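Local coordinates for protein L-lysine 6-monooxygenase involved in desferrioxamine biosynthesis (Erwinia amylovora CFBP1430, PDB 5O8P) that acts as an FAD-containing, NADPH-dependent monooxygenase that probably hydroxylates cadaverine on nitrogen in the biosynthesis of the siderophore desferrioxamine, at residues 163-168 with 338-343; 225-230 with 302-307; 200-205 with 272-277; 192-197 with 332-337. One frame throughout, in Å; residues are numbered along the deposited sequence.

Contact 1. Residues 163-168 with 338-343. With FAD (flavin-adenine dinucleotide), chain C.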
loop_
_atom_site.group_PDB
_atom_site.type_symbol
_atom_site.label_atom_id
_atom_site.label_comp_id
_atom_site.label_asym_id
_atom_site.label_seq_id
_atom_site.Cartn_x
_atom_site.Cartn_y
_atom_site.Cartn_z
ATOM N N ALA B 163 25.085 23.919 9.108
ATOM C CA ALA B 163 25.127 22.720 9.950
ATOM C C ALA B 163 25.333 23.135 11.404
ATOM O O ALA B 163 26.058 24.093 11.680
ATOM C CB ALA B 163 26.251 21.806 9.515
ATOM N N TRP B 164 24.678 22.422 12.315
ATOM C CA TRP B 164 24.704 22.738 13.736
ATOM C C TRP B 164 24.963 21.495 14.567
ATOM O O TRP B 164 24.343 20.455 14.328
ATOM C CB TRP B 164 23.370 23.330 14.156
ATOM C CG TRP B 164 23.301 23.707 15.606
ATOM C CD1 TRP B 164 23.673 24.890 16.165
ATOM C CD2 TRP B 164 22.828 22.886 16.677
ATOM N NE1 TRP B 164 23.454 24.865 17.517
ATOM C CE2 TRP B 164 22.939 23.645 17.863
ATOM C CE3 TRP B 164 22.330 21.577 16.754
ATOM C CZ2 TRP B 164 22.565 23.143 19.115
ATOM C CZ3 TRP B 164 21.949 21.079 18.000
ATOM C CH2 TRP B 164 22.070 21.865 19.165
ATOM N N SER B 165 25.863 21.626 15.545
ATOM C CA SER B 165 26.130 20.597 16.549
ATOM C C SER B 165 26.011 21.226 17.937
ATOM O O SER B 165 26.227 22.431 18.068
ATOM C CB SER B 165 27.528 20.021 16.359
ATOM O OG SER B 165 27.712 19.574 15.028
ATOM N N PRO B 166 25.683 20.423 18.979
ATOM C CA PRO B 166 25.538 20.972 20.336
ATOM C C PRO B 166 26.767 21.732 20.814
ATOM O O PRO B 166 27.882 21.401 20.409
ATOM C CB PRO B 166 25.308 19.722 21.201
ATOM C CG PRO B 166 24.737 18.718 20.269
ATOM C CD PRO B 166 25.426 18.970 18.966
ATOM N N ALA B 167 26.560 22.731 21.667
ATOM C CA ALA B 167 27.651 23.601 22.142
ATOM C C ALA B 167 28.823 22.830 22.763
ATOM O O ALA B 167 29.984 23.183 22.541
ATOM C CB ALA B 167 27.117 24.629 23.132
ATOM N N CYS B 168 28.514 21.771 23.513
ATOM C CA CYS B 168 29.535 20.954 24.178
ATOM C C CYS B 168 30.408 20.100 23.233
ATOM O O CYS B 168 31.453 19.611 23.648
ATOM C CB CYS B 168 28.868 20.047 25.220
ATOM S SG CYS B 168 27.836 18.752 24.498
ATOM N N MET B 338 26.802 13.032 14.282
ATOM C CA MET B 338 25.994 14.098 14.852
ATOM C C MET B 338 24.945 14.562 13.818
ATOM O O MET B 338 25.188 15.461 13.013
ATOM C CB MET B 338 26.923 15.231 15.280
ATOM C CG MET B 338 26.345 16.135 16.339
ATOM S SD MET B 338 26.468 15.419 17.982
ATOM C CE MET B 338 28.225 15.590 18.293
ATOM N N ALA B 339 23.780 13.917 13.833
ATOM C CA ALA B 339 22.665 14.247 12.928
ATOM C C ALA B 339 21.716 15.222 13.610
ATOM O O ALA B 339 20.522 14.970 13.753
ATOM C CB ALA B 339 21.935 12.974 12.511
ATOM N N THR B 340 22.268 16.355 14.008
ATOM C CA THR B 340 21.560 17.335 14.806
ATOM C C THR B 340 21.003 18.490 13.953
ATOM O O THR B 340 20.560 19.518 14.491
ATOM C CB THR B 340 22.503 17.859 15.896
ATOM O OG1 THR B 340 23.764 18.218 15.306
ATOM C CG2 THR B 340 22.728 16.770 16.946
ATOM N N GLY B 341 21.027 18.321 12.629
ATOM C CA GLY B 341 20.401 19.269 11.725
ATOM C C GLY B 341 21.134 20.591 11.579
ATOM O O GLY B 341 22.346 20.662 11.785
ATOM N N TYR B 342 20.367 21.632 11.242
ATOM C CA TYR B 342 20.876 22.924 10.791
ATOM C C TYR B 342 20.236 24.074 11.578
ATOM O O TYR B 342 19.146 23.940 12.101
ATOM C CB TYR B 342 20.558 23.092 9.301
ATOM C CG TYR B 342 21.275 22.114 8.390
ATOM C CD1 TYR B 342 20.908 20.774 8.314
ATOM C CD2 TYR B 342 22.310 22.549 7.571
ATOM C CE1 TYR B 342 21.575 19.893 7.480
ATOM C CE2 TYR B 342 22.967 21.683 6.709
ATOM C CZ TYR B 342 22.602 20.351 6.665
ATOM O OH TYR B 342 23.265 19.481 5.818
ATOM N N HIS B 343 20.920 25.208 11.647
ATOM C CA HIS B 343 20.388 26.425 12.277
ATOM C C HIS B 343 20.673 27.606 11.355
ATOM O O HIS B 343 21.741 27.637 10.741
ATOM C CB HIS B 343 21.038 26.605 13.664
ATOM C CG HIS B 343 20.767 27.918 14.332
ATOM N ND1 HIS B 343 19.495 28.349 14.657
ATOM C CD2 HIS B 343 21.618 28.866 14.797
ATOM C CE1 HIS B 343 19.574 29.517 15.271
ATOM N NE2 HIS B 343 20.850 29.854 15.366
HETATM P PA FAD C . 20.960 25.887 0.447
HETATM O O1A FAD C . 21.485 24.588 -0.136
HETATM O O2A FAD C . 21.312 26.255 1.868
HETATM O O5B FAD C . 21.468 27.041 -0.563
HETATM C C5B FAD C . 22.258 28.145 -0.136
HETATM C C4B FAD C . 23.328 28.541 -1.147
HETATM O O4B FAD C . 23.771 29.878 -0.868
HETATM C C3B FAD C . 24.566 27.653 -1.068
HETATM O O3B FAD C . 24.933 27.255 -2.396
HETATM C C2B FAD C . 25.616 28.517 -0.371
HETATM O O2B FAD C . 26.961 28.249 -0.777
HETATM C C1B FAD C . 25.203 29.916 -0.787
HETATM N N9A FAD C . 25.712 31.031 0.058
HETATM C C8A FAD C . 25.650 31.176 1.398
HETATM N N7A FAD C . 26.232 32.349 1.776
HETATM C C5A FAD C . 26.675 32.971 0.662
HETATM C C6A FAD C . 27.383 34.236 0.323
HETATM N N6A FAD C . 27.752 35.113 1.288
HETATM N N1A FAD C . 27.648 34.491 -0.986
HETATM C C2A FAD C . 27.295 33.635 -1.969
HETATM N N3A FAD C . 26.661 32.471 -1.729
HETATM C C4A FAD C . 26.327 32.093 -0.465
HETATM N N1 FAD C . 12.945 19.709 2.139
HETATM C C2 FAD C . 11.926 19.183 1.410
HETATM O O2 FAD C . 10.891 19.871 1.262
HETATM N N3 FAD C . 12.000 17.960 0.840
HETATM C C4 FAD C . 13.089 17.180 0.967
HETATM O O4 FAD C . 13.131 16.053 0.437
HETATM C C4X FAD C . 14.247 17.682 1.749
HETATM N N5 FAD C . 15.371 16.951 1.911
HETATM C C5X FAD C . 16.408 17.437 2.634
HETATM C C6 FAD C . 17.540 16.637 2.768
HETATM C C7 FAD C . 18.647 17.069 3.495
HETATM C C7M FAD C . 19.861 16.183 3.630
HETATM C C8 FAD C . 18.610 18.415 4.138
HETATM C C8M FAD C . 19.793 18.906 4.929
HETATM C C9 FAD C . 17.479 19.223 4.012
HETATM C C9A FAD C . 16.355 18.799 3.279
HETATM N N10 FAD C . 15.171 19.596 3.117
HETATM C C10 FAD C . 14.106 19.038 2.354
HETATM C "C1'" FAD C . 14.998 20.957 3.695
HETATM C "C2'" FAD C . 15.370 22.079 2.698
HETATM O "O2'" FAD C . 14.774 21.825 1.408
HETATM C "C3'" FAD C . 16.887 22.287 2.531
HETATM O "O3'" FAD C . 17.485 22.648 3.786
HETATM C "C4'" FAD C . 17.245 23.361 1.495
HETATM O "O4'" FAD C . 18.548 23.095 0.962
HETATM C "C5'" FAD C . 17.233 24.773 2.076
HETATM O "O5'" FAD C . 17.042 25.711 1.015
HETATM P P FAD C . 18.144 26.834 0.713
HETATM O O1P FAD C . 17.692 27.617 -0.502
HETATM O O2P FAD C . 18.322 27.528 2.034
HETATM O O3P FAD C . 19.341 25.816 0.286
#
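The short antiparallel pairing of strands 162-163 and 342-343 brings A163 against Y342, a non-hydrogen-bonded pair whose CA atoms lie 4.3 Å apart and whose side chains diverge. One residue further along, W164 N donates to G341 O at 3.0 Å, with an N-H...O angle of 151°; G341 O also accepts from H178 NE2. The return bond comes from a side chain: T340 OG1 donates to W164 O at 2.5 Å, on a lone pair in the carbonyl plane. W164 turns its CG anti to the backbone N (chi1 -179°), which carries the indole across T340 at about a right angle, with CE3 3.8 Å from T340 CB and T340 O at the ring edge. This pair of strands lies at the flavin: Y342 belongs to the FAD pocket, and its CE1 approaches the dimethylbenzene methyl C8M of FAD to 3.3 Å, obliquely to the phenol plane. H47 meets the same phenol ring. At the far end, the ring carbon CD of P166 meets SD of M338 at 3.8 Å, while P166 also packs on L305, an NADP(+)-binding residue.

Contact 2. Residues 225-230 with 302-307; sequences ITRAPR and HSELTD
The imidazole of H302 carries P229 over one face: P229 CA stands 3.5 Å from the ring centroid and 18° off the ring normal, a CH-pi contact displaced toward the rim, and P229 CB lies 3.3 Å from H302 CE1. The second flat group is the guanidinium of R227, met near its plane at the edge by E304 OE2. R227 NH1 forms a salt bridge of 2.9 Å with E304 OE2, using the anti lone pair of that oxygen and tilted moderately out of the guanidinium plane; guanidinium and carboxylate stand almost perpendicular, at 87°. The two side chains run side by side in the same direction, the glutamate extended beyond CG and the arginine bent at chi2 and chi3, a bend that brings its end over to E304.

Between these two ends the backbones are bonded directly. S303 N donates to T226 O at 2.9 Å, and H302 N to A228 O, also at 2.9 Å. T226 OG1 accepts from A228 N in an ST turn, which shapes the chain just ahead of P229. I225 CG2 touches S303 CB at 3.8 Å, while the hydroxyl of S303 bonds to Y329. R227 and L305 are NADP(+)-binding residues, although no NADP(+) is bound to this chain. The loop leaving strand 221-225, which lies between strands 194-198 and 297-300 of the parallel sheet, is thus fastened to the start of strand 303-311, an outer strand of the three-stranded antiparallel sheet.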
loop_
_atom_site.group_PDB
_atom_site.type_symbol
_atom_site.label_atom_id
_atom_site.label_comp_id
_atom_site.label_asym_id
_atom_site.label_seq_id
_atom_site.Cartn_x
_atom_site.Cartn_y
_atom_site.Cartn_z
ATOM N N ILE B 225 20.769 7.566 19.769
ATOM C CA ILE B 225 20.331 8.286 20.959
ATOM C C ILE B 225 19.663 9.548 20.478
ATOM O O ILE B 225 20.169 10.181 19.580
ATOM C CB ILE B 225 21.522 8.623 21.864
ATOM C CG1 ILE B 225 22.177 7.320 22.339
ATOM C CG2 ILE B 225 21.082 9.515 23.032
ATOM C CD1 ILE B 225 23.450 7.514 23.137
ATOM N N THR B 226 18.524 9.902 21.069
ATOM C CA THR B 226 17.804 11.127 20.696
ATOM C C THR B 226 17.239 11.841 21.917
ATOM O O THR B 226 16.897 11.199 22.910
ATOM C CB THR B 226 16.672 10.856 19.672
ATOM O OG1 THR B 226 15.918 12.053 19.483
ATOM C CG2 THR B 226 15.727 9.738 20.148
ATOM N N ARG B 227 17.167 13.171 21.841
ATOM C CA ARG B 227 16.496 13.972 22.872
ATOM C C ARG B 227 14.974 13.853 22.747
ATOM O O ARG B 227 14.255 13.997 23.742
ATOM C CB ARG B 227 16.903 15.455 22.800
ATOM C CG ARG B 227 16.417 16.283 23.989
ATOM C CD ARG B 227 15.873 17.658 23.579
ATOM N NE ARG B 227 16.948 18.535 23.126
ATOM C CZ ARG B 227 17.680 19.336 23.912
ATOM N NH1 ARG B 227 17.473 19.401 25.228
ATOM N NH2 ARG B 227 18.639 20.083 23.370
ATOM N N ALA B 228 14.494 13.590 21.528
ATOM C CA ALA B 228 13.069 13.441 21.252
ATOM C C ALA B 228 12.432 12.380 22.146
ATOM O O ALA B 228 13.077 11.381 22.474
ATOM C CB ALA B 228 12.850 13.080 19.787
ATOM N N PRO B 229 11.159 12.591 22.535
ATOM C CA PRO B 229 10.463 11.619 23.399
ATOM C C PRO B 229 10.226 10.246 22.737
ATOM O O PRO B 229 10.204 9.231 23.423
ATOM C CB PRO B 229 9.133 12.330 23.711
ATOM C CG PRO B 229 8.909 13.235 22.543
ATOM C CD PRO B 229 10.276 13.721 22.166
ATOM N N ARG B 230 10.036 10.241 21.421
ATOM C CA ARG B 230 9.888 9.031 20.633
ATOM C C ARG B 230 10.626 9.248 19.327
ATOM O O ARG B 230 11.135 10.345 19.073
ATOM C CB ARG B 230 8.413 8.800 20.307
ATOM C CG ARG B 230 7.509 8.567 21.516
ATOM C CD ARG B 230 6.047 8.914 21.262
ATOM N NE ARG B 230 5.881 10.360 21.262
ATOM C CZ ARG B 230 5.456 11.104 20.238
ATOM N NH1 ARG B 230 5.102 10.551 19.077
ATOM N NH2 ARG B 230 5.395 12.427 20.380
ATOM N N HIS B 302 14.349 10.466 24.927
ATOM C CA HIS B 302 14.302 11.458 26.011
ATOM C C HIS B 302 15.676 11.945 26.503
ATOM O O HIS B 302 15.758 12.573 27.557
ATOM C CB HIS B 302 13.513 10.904 27.215
ATOM C CG HIS B 302 12.050 10.736 26.957
ATOM N ND1 HIS B 302 11.169 11.798 26.956
ATOM C CD2 HIS B 302 11.306 9.629 26.722
ATOM C CE1 HIS B 302 9.949 11.351 26.720
ATOM N NE2 HIS B 302 10.005 10.040 26.571
ATOM N N SER B 303 16.740 11.701 25.737
ATOM C CA SER B 303 18.107 11.816 26.252
ATOM C C SER B 303 18.844 13.039 25.710
ATOM O O SER B 303 19.215 13.080 24.537
ATOM C CB SER B 303 18.886 10.548 25.930
ATOM O OG SER B 303 18.480 9.505 26.788
ATOM N N GLU B 304 19.042 14.034 26.574
ATOM C CA GLU B 304 19.800 15.226 26.229
ATOM C C GLU B 304 21.274 14.952 26.460
ATOM O O GLU B 304 21.643 14.398 27.490
ATOM C CB GLU B 304 19.374 16.413 27.095
ATOM C CG GLU B 304 20.069 17.717 26.712
ATOM C CD GLU B 304 19.941 18.794 27.769
ATOM O OE1 GLU B 304 20.630 18.689 28.816
ATOM O OE2 GLU B 304 19.175 19.757 27.537
ATOM N N LEU B 305 22.106 15.364 25.506
ATOM C CA LEU B 305 23.561 15.358 25.660
ATOM C C LEU B 305 24.004 16.534 26.534
ATOM O O LEU B 305 23.939 17.681 26.102
ATOM C CB LEU B 305 24.212 15.452 24.280
ATOM C CG LEU B 305 25.725 15.318 24.171
ATOM C CD1 LEU B 305 26.140 13.876 24.429
ATOM C CD2 LEU B 305 26.176 15.760 22.792
ATOM N N THR B 306 24.444 16.250 27.761
ATOM C CA THR B 306 24.913 17.295 28.687
ATOM C C THR B 306 26.393 17.635 28.485
ATOM O O THR B 306 26.778 18.808 28.534
ATOM C CB THR B 306 24.695 16.912 30.171
ATOM O OG1 THR B 306 25.137 15.572 30.403
ATOM C CG2 THR B 306 23.226 17.021 30.550
ATOM N N ASP B 307 27.218 16.611 28.285
ATOM C CA ASP B 307 28.651 16.795 28.068
ATOM C C ASP B 307 29.224 15.618 27.281
ATOM O O ASP B 307 28.592 14.572 27.166
ATOM C CB ASP B 307 29.375 16.947 29.426
ATOM C CG ASP B 307 30.629 17.828 29.350
ATOM O OD1 ASP B 307 30.647 18.822 28.589
ATOM O OD2 ASP B 307 31.598 17.535 30.084
#

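Contact 3. Residues 200-205 with 272-277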
loop_
_atom_site.group_PDB
_atom_site.type_symbol
_atom_site.label_atom_id
_atom_site.label_comp_id
_atom_site.label_asym_id
_atom_site.label_seq_id
_atom_site.Cartn_x
_atom_site.Cartn_y
_atom_site.Cartn_z
ATOM N N SER B 200 17.293 13.032 16.099
ATOM C CA SER B 200 15.956 12.436 15.921
ATOM C C SER B 200 15.397 12.443 14.467
ATOM O O SER B 200 14.440 11.747 14.182
ATOM C CB SER B 200 14.960 13.197 16.809
ATOM O OG SER B 200 14.573 14.448 16.233
ATOM N N GLY B 201 15.956 13.253 13.576
ATOM C CA GLY B 201 15.324 13.556 12.315
ATOM C C GLY B 201 15.443 12.568 11.177
ATOM O O GLY B 201 15.910 11.461 11.364
ATOM N N GLN B 202 15.035 13.005 9.987
ATOM C CA GLN B 202 15.073 12.188 8.780
ATOM C C GLN B 202 16.498 11.791 8.441
ATOM O O GLN B 202 16.731 10.663 8.007
ATOM C CB GLN B 202 14.442 12.937 7.599
ATOM C CG GLN B 202 14.410 12.205 6.260
ATOM C CD GLN B 202 13.531 10.971 6.262
ATOM O OE1 GLN B 202 12.651 10.822 7.099
ATOM N NE2 GLN B 202 13.760 10.079 5.315
ATOM N N SER B 203 17.456 12.707 8.630
ATOM C CA SER B 203 18.869 12.418 8.306
ATOM C C SER B 203 19.423 11.318 9.200
ATOM O O SER B 203 20.017 10.364 8.699
ATOM C CB SER B 203 19.729 13.677 8.408
ATOM O OG SER B 203 19.489 14.501 7.283
ATOM N N ALA B 204 19.201 11.462 10.504
ATOM C CA ALA B 204 19.572 10.451 11.487
ATOM C C ALA B 204 19.045 9.079 11.089
ATOM O O ALA B 204 19.789 8.097 11.058
ATOM C CB ALA B 204 19.031 10.825 12.870
ATOM N N ALA B 205 17.760 9.023 10.767
ATOM C CA ALA B 205 17.123 7.759 10.434
ATOM C C ALA B 205 17.697 7.151 9.165
ATOM O O ALA B 205 17.953 5.950 9.125
ATOM C CB ALA B 205 15.622 7.930 10.310
ATOM N N LYS B 272 10.068 18.227 11.344
ATOM C CA LYS B 272 11.319 17.564 11.770
ATOM C C LYS B 272 11.169 16.037 12.022
ATOM O O LYS B 272 11.999 15.423 12.666
ATOM C CB LYS B 272 11.879 18.310 13.005
ATOM C CG LYS B 272 12.606 19.612 12.669
ATOM C CD LYS B 272 12.614 20.625 13.822
ATOM C CE LYS B 272 13.095 20.081 15.178
ATOM N NZ LYS B 272 14.494 19.554 15.216
ATOM N N GLY B 273 10.124 15.413 11.480
ATOM C CA GLY B 273 9.874 13.979 11.690
ATOM C C GLY B 273 10.595 13.062 10.725
ATOM O O GLY B 273 11.153 13.512 9.730
ATOM N N ILE B 274 10.545 11.766 11.018
ATOM C CA ILE B 274 11.049 10.729 10.123
ATOM C C ILE B 274 9.909 10.215 9.241
ATOM O O ILE B 274 8.773 10.111 9.684
ATOM C CB ILE B 274 11.618 9.539 10.911
ATOM C CG1 ILE B 274 12.661 9.993 11.931
ATOM C CG2 ILE B 274 12.249 8.532 9.965
ATOM C CD1 ILE B 274 12.950 8.970 13.004
ATOM N N ASN B 275 10.209 9.885 7.994
ATOM C CA ASN B 275 9.195 9.362 7.084
ATOM C C ASN B 275 8.736 8.013 7.655
ATOM O O ASN B 275 9.564 7.169 8.002
ATOM C CB ASN B 275 9.758 9.324 5.647
ATOM C CG ASN B 275 9.141 8.259 4.762
ATOM O OD1 ASN B 275 7.944 8.212 4.578
ATOM N ND2 ASN B 275 9.982 7.412 4.183
ATOM N N SER B 276 7.423 7.845 7.813
ATOM C CA SER B 276 6.868 6.667 8.500
ATOM C C SER B 276 7.292 5.342 7.866
ATOM O O SER B 276 7.542 4.395 8.585
ATOM C CB SER B 276 5.351 6.768 8.653
ATOM O OG SER B 276 4.712 6.925 7.407
ATOM N N SER B 277 7.401 5.285 6.544
ATOM C CA SER B 277 7.915 4.098 5.861
ATOM C C SER B 277 9.291 3.689 6.354
ATOM O O SER B 277 9.576 2.490 6.474
ATOM C CB SER B 277 8.019 4.337 4.362
ATOM O OG SER B 277 6.734 4.438 3.788
#
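From the first turn of helix 202-213, Q202 reaches across to the backbone that leads into helix 276-290. Q202 CB passes 4.0 Å from G273 O. CG is anti to the backbone N, and a bend at chi2 (65°) then steers the amide toward I274 and N275. CD lies near N275 N, and Q202 OE1 accepts that N-H at 2.8 Å, with an N-H...O angle of 159° and the donor in the plane of the amide carbonyl; the same oxygen is 3.4 Å from I274 CA. NE2 brushes N275 CB and donates to E206 OE2, so that both ends of the amide are engaged and its rotation is fixed. Q202 and N275 lie side by side with their amide planes 46° apart, and both pack on Q58, a residue that binds FAD.

Next to this polar link, I274 fills the apolar side: its CG2 meets A205 CB at 3.4 Å, and CG1 and CD1 lie against S200 O. G201 and N275 are the N-caps of their helices, so the contact joins two helix starts. G201 and A204 fall in a glycine-rich turn consistent with a Rossmann-type nucleotide site, in keeping with the NADP(+)-binding roles of S200, S203 and K272. Strand 221-225 backs the contact through W224, which touches A204, A205 and I274, while L278 and I282 of helix 276-290 pack against A205 on helix 202-213.

Contact 4. Residues 192-197 with 332-337; sequences KRSITV and RTEGLV
Strands 194-197 and 335-337 run parallel, 4.6 Å apart at closest approach and with their axes at 18°, pairing I195 with G335, T196 with L336 and V197 with V337; both belong to the five-stranded parallel sheet, consistent with a Rossmann-type NADP(+)-binding fold. G335 N donates to S194 O at 2.8 Å, and V337 N to T196 O at 2.9 Å. G335 O takes both T196 N and T333 OG1. T333 OG1 in turn accepts from T196 OG1 at 2.8 Å.

Where the strands begin, E334 holds R193 by two bonds. E334 OE1 receives R193 N at 3.0 Å from above the carboxylate plane, while E334 OE2 offers its syn lone pair to R193 NH1 in a 3.2 Å salt bridge. With its OG between the backbone N and the carbonyl carbon (chi1 55°), S194 meets E334 N at 2.9 Å.

The face of I195, V197 and V337 packs on helix 202-213, through L211, A204 and I207. On the opposite face L336 meets F316 of strand 315-322; T333, which touches the same phenylalanine, ends strand 327-333 of that antiparallel sheet. Strand 221-225 flanks strand 194-198 on its far side.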
loop_
_atom_site.group_PDB
_atom_site.type_symbol
_atom_site.label_atom_id
_atom_site.label_comp_id
_atom_site.label_asym_id
_atom_site.label_seq_id
_atom_site.Cartn_x
_atom_site.Cartn_y
_atom_site.Cartn_z
ATOM N N LYS B 192 35.158 1.209 12.451
ATOM C CA LYS B 192 35.155 1.307 13.909
ATOM C C LYS B 192 34.358 0.181 14.567
ATOM O O LYS B 192 33.569 -0.508 13.916
ATOM C CB LYS B 192 34.633 2.672 14.363
ATOM C CG LYS B 192 35.392 3.847 13.760
ATOM C CD LYS B 192 35.004 5.156 14.415
ATOM C CE LYS B 192 35.641 6.364 13.743
ATOM N NZ LYS B 192 37.113 6.496 13.965
ATOM N N ARG B 193 34.618 -0.018 15.860
ATOM C CA ARG B 193 33.953 -1.057 16.651
ATOM C C ARG B 193 32.526 -0.678 17.017
ATOM O O ARG B 193 31.689 -1.558 17.170
ATOM C CB ARG B 193 34.721 -1.358 17.943
ATOM C CG ARG B 193 35.861 -2.349 17.794
ATOM C CD ARG B 193 36.436 -2.709 19.162
ATOM N NE ARG B 193 37.789 -3.265 19.077
ATOM C CZ ARG B 193 38.901 -2.569 18.817
ATOM N NH1 ARG B 193 38.868 -1.250 18.594
ATOM N NH2 ARG B 193 40.070 -3.205 18.769
ATOM N N SER B 194 32.273 0.620 17.201
ATOM C CA SER B 194 30.954 1.128 17.586
ATOM C C SER B 194 30.676 2.468 16.915
ATOM O O SER B 194 31.581 3.289 16.767
ATOM C CB SER B 194 30.854 1.275 19.108
ATOM O OG SER B 194 31.905 2.076 19.616
ATOM N N ILE B 195 29.427 2.667 16.496
ATOM C CA ILE B 195 28.971 3.923 15.895
ATOM C C ILE B 195 27.720 4.349 16.639
ATOM O O ILE B 195 26.902 3.503 16.990
ATOM C CB ILE B 195 28.609 3.751 14.401
ATOM C CG1 ILE B 195 29.795 3.173 13.616
ATOM C CG2 ILE B 195 28.125 5.071 13.797
ATOM C CD1 ILE B 195 29.439 2.739 12.209
ATOM N N THR B 196 27.564 5.648 16.866
ATOM C CA THR B 196 26.373 6.176 17.524
ATOM C C THR B 196 25.805 7.347 16.742
ATOM O O THR B 196 26.439 8.379 16.605
ATOM C CB THR B 196 26.680 6.622 18.963
ATOM O OG1 THR B 196 27.100 5.486 19.730
ATOM C CG2 THR B 196 25.446 7.263 19.627
ATOM N N VAL B 197 24.593 7.182 16.234
ATOM C CA VAL B 197 23.879 8.286 15.622
ATOM C C VAL B 197 23.149 9.067 16.714
ATOM O O VAL B 197 22.357 8.514 17.460
ATOM C CB VAL B 197 22.893 7.798 14.554
ATOM C CG1 VAL B 197 22.175 8.977 13.924
ATOM C CG2 VAL B 197 23.632 6.994 13.492
ATOM N N ARG B 332 29.241 4.929 25.739
ATOM C CA ARG B 332 30.524 5.001 25.037
ATOM C C ARG B 332 30.376 4.685 23.579
ATOM O O ARG B 332 29.523 3.904 23.206
ATOM C CB ARG B 332 31.523 4.023 25.644
ATOM C CG ARG B 332 32.197 4.512 26.907
ATOM C CD ARG B 332 32.591 3.281 27.711
ATOM N NE ARG B 332 33.471 3.588 28.818
ATOM C CZ ARG B 332 34.766 3.891 28.705
ATOM N NH1 ARG B 332 35.357 3.978 27.512
ATOM N NH2 ARG B 332 35.490 4.130 29.799
ATOM N N THR B 333 31.225 5.287 22.755
ATOM C CA THR B 333 31.222 5.025 21.315
ATOM C C THR B 333 32.538 5.499 20.673
ATOM O O THR B 333 33.142 6.476 21.131
ATOM C CB THR B 333 29.991 5.674 20.634
ATOM O OG1 THR B 333 29.813 5.139 19.311
ATOM C CG2 THR B 333 30.106 7.198 20.576
ATOM N N GLU B 334 32.983 4.799 19.630
ATOM C CA GLU B 334 34.176 5.203 18.895
ATOM C C GLU B 334 33.763 6.223 17.862
ATOM O O GLU B 334 34.225 7.366 17.893
ATOM C CB GLU B 334 34.864 4.011 18.231
ATOM C CG GLU B 334 35.406 3.002 19.230
ATOM C CD GLU B 334 36.329 1.958 18.609
ATOM O OE1 GLU B 334 36.411 1.878 17.358
ATOM O OE2 GLU B 334 36.961 1.196 19.383
ATOM N N GLY B 335 32.878 5.799 16.963
ATOM C CA GLY B 335 32.314 6.663 15.919
ATOM C C GLY B 335 31.105 7.393 16.450
ATOM O O GLY B 335 30.345 6.849 17.246
ATOM N N LEU B 336 30.928 8.628 16.008
ATOM C CA LEU B 336 29.823 9.463 16.441
ATOM C C LEU B 336 29.320 10.253 15.243
ATOM O O LEU B 336 30.047 11.049 14.683
ATOM C CB LEU B 336 30.292 10.396 17.546
ATOM C CG LEU B 336 29.295 11.402 18.109
ATOM C CD1 LEU B 336 28.079 10.680 18.643
ATOM C CD2 LEU B 336 29.939 12.225 19.214
ATOM N N VAL B 337 28.086 9.995 14.826
ATOM C CA VAL B 337 27.450 10.763 13.768
ATOM C C VAL B 337 26.509 11.749 14.433
ATOM O O VAL B 337 25.546 11.353 15.069
ATOM C CB VAL B 337 26.679 9.865 12.796
ATOM C CG1 VAL B 337 25.891 10.705 11.805
ATOM C CG2 VAL B 337 27.631 8.943 12.063
#

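In the fold
From the N terminus, residues 163-168 come first, and contact 1 closes the longest loop, returning the chain to them only at 338-343. Contact 4 (192-197 with 332-337) is nested inside it, and strand 335-338 is followed, after a short loop, by strand 342-343. Contacts 2 and 3 both nest within contact 4, but they cross each other, 200-205 and 225-230 preceding 272-277 and 302-307. T226 and A228 touch S200, and A204 packs on V197 and A339, so contact 3 also meets contacts 4 and 1. Together they tie the parallel sheet of the NADP(+)-binding region to its helices, to the antiparallel sheet, and, through contact 1, to the flavin.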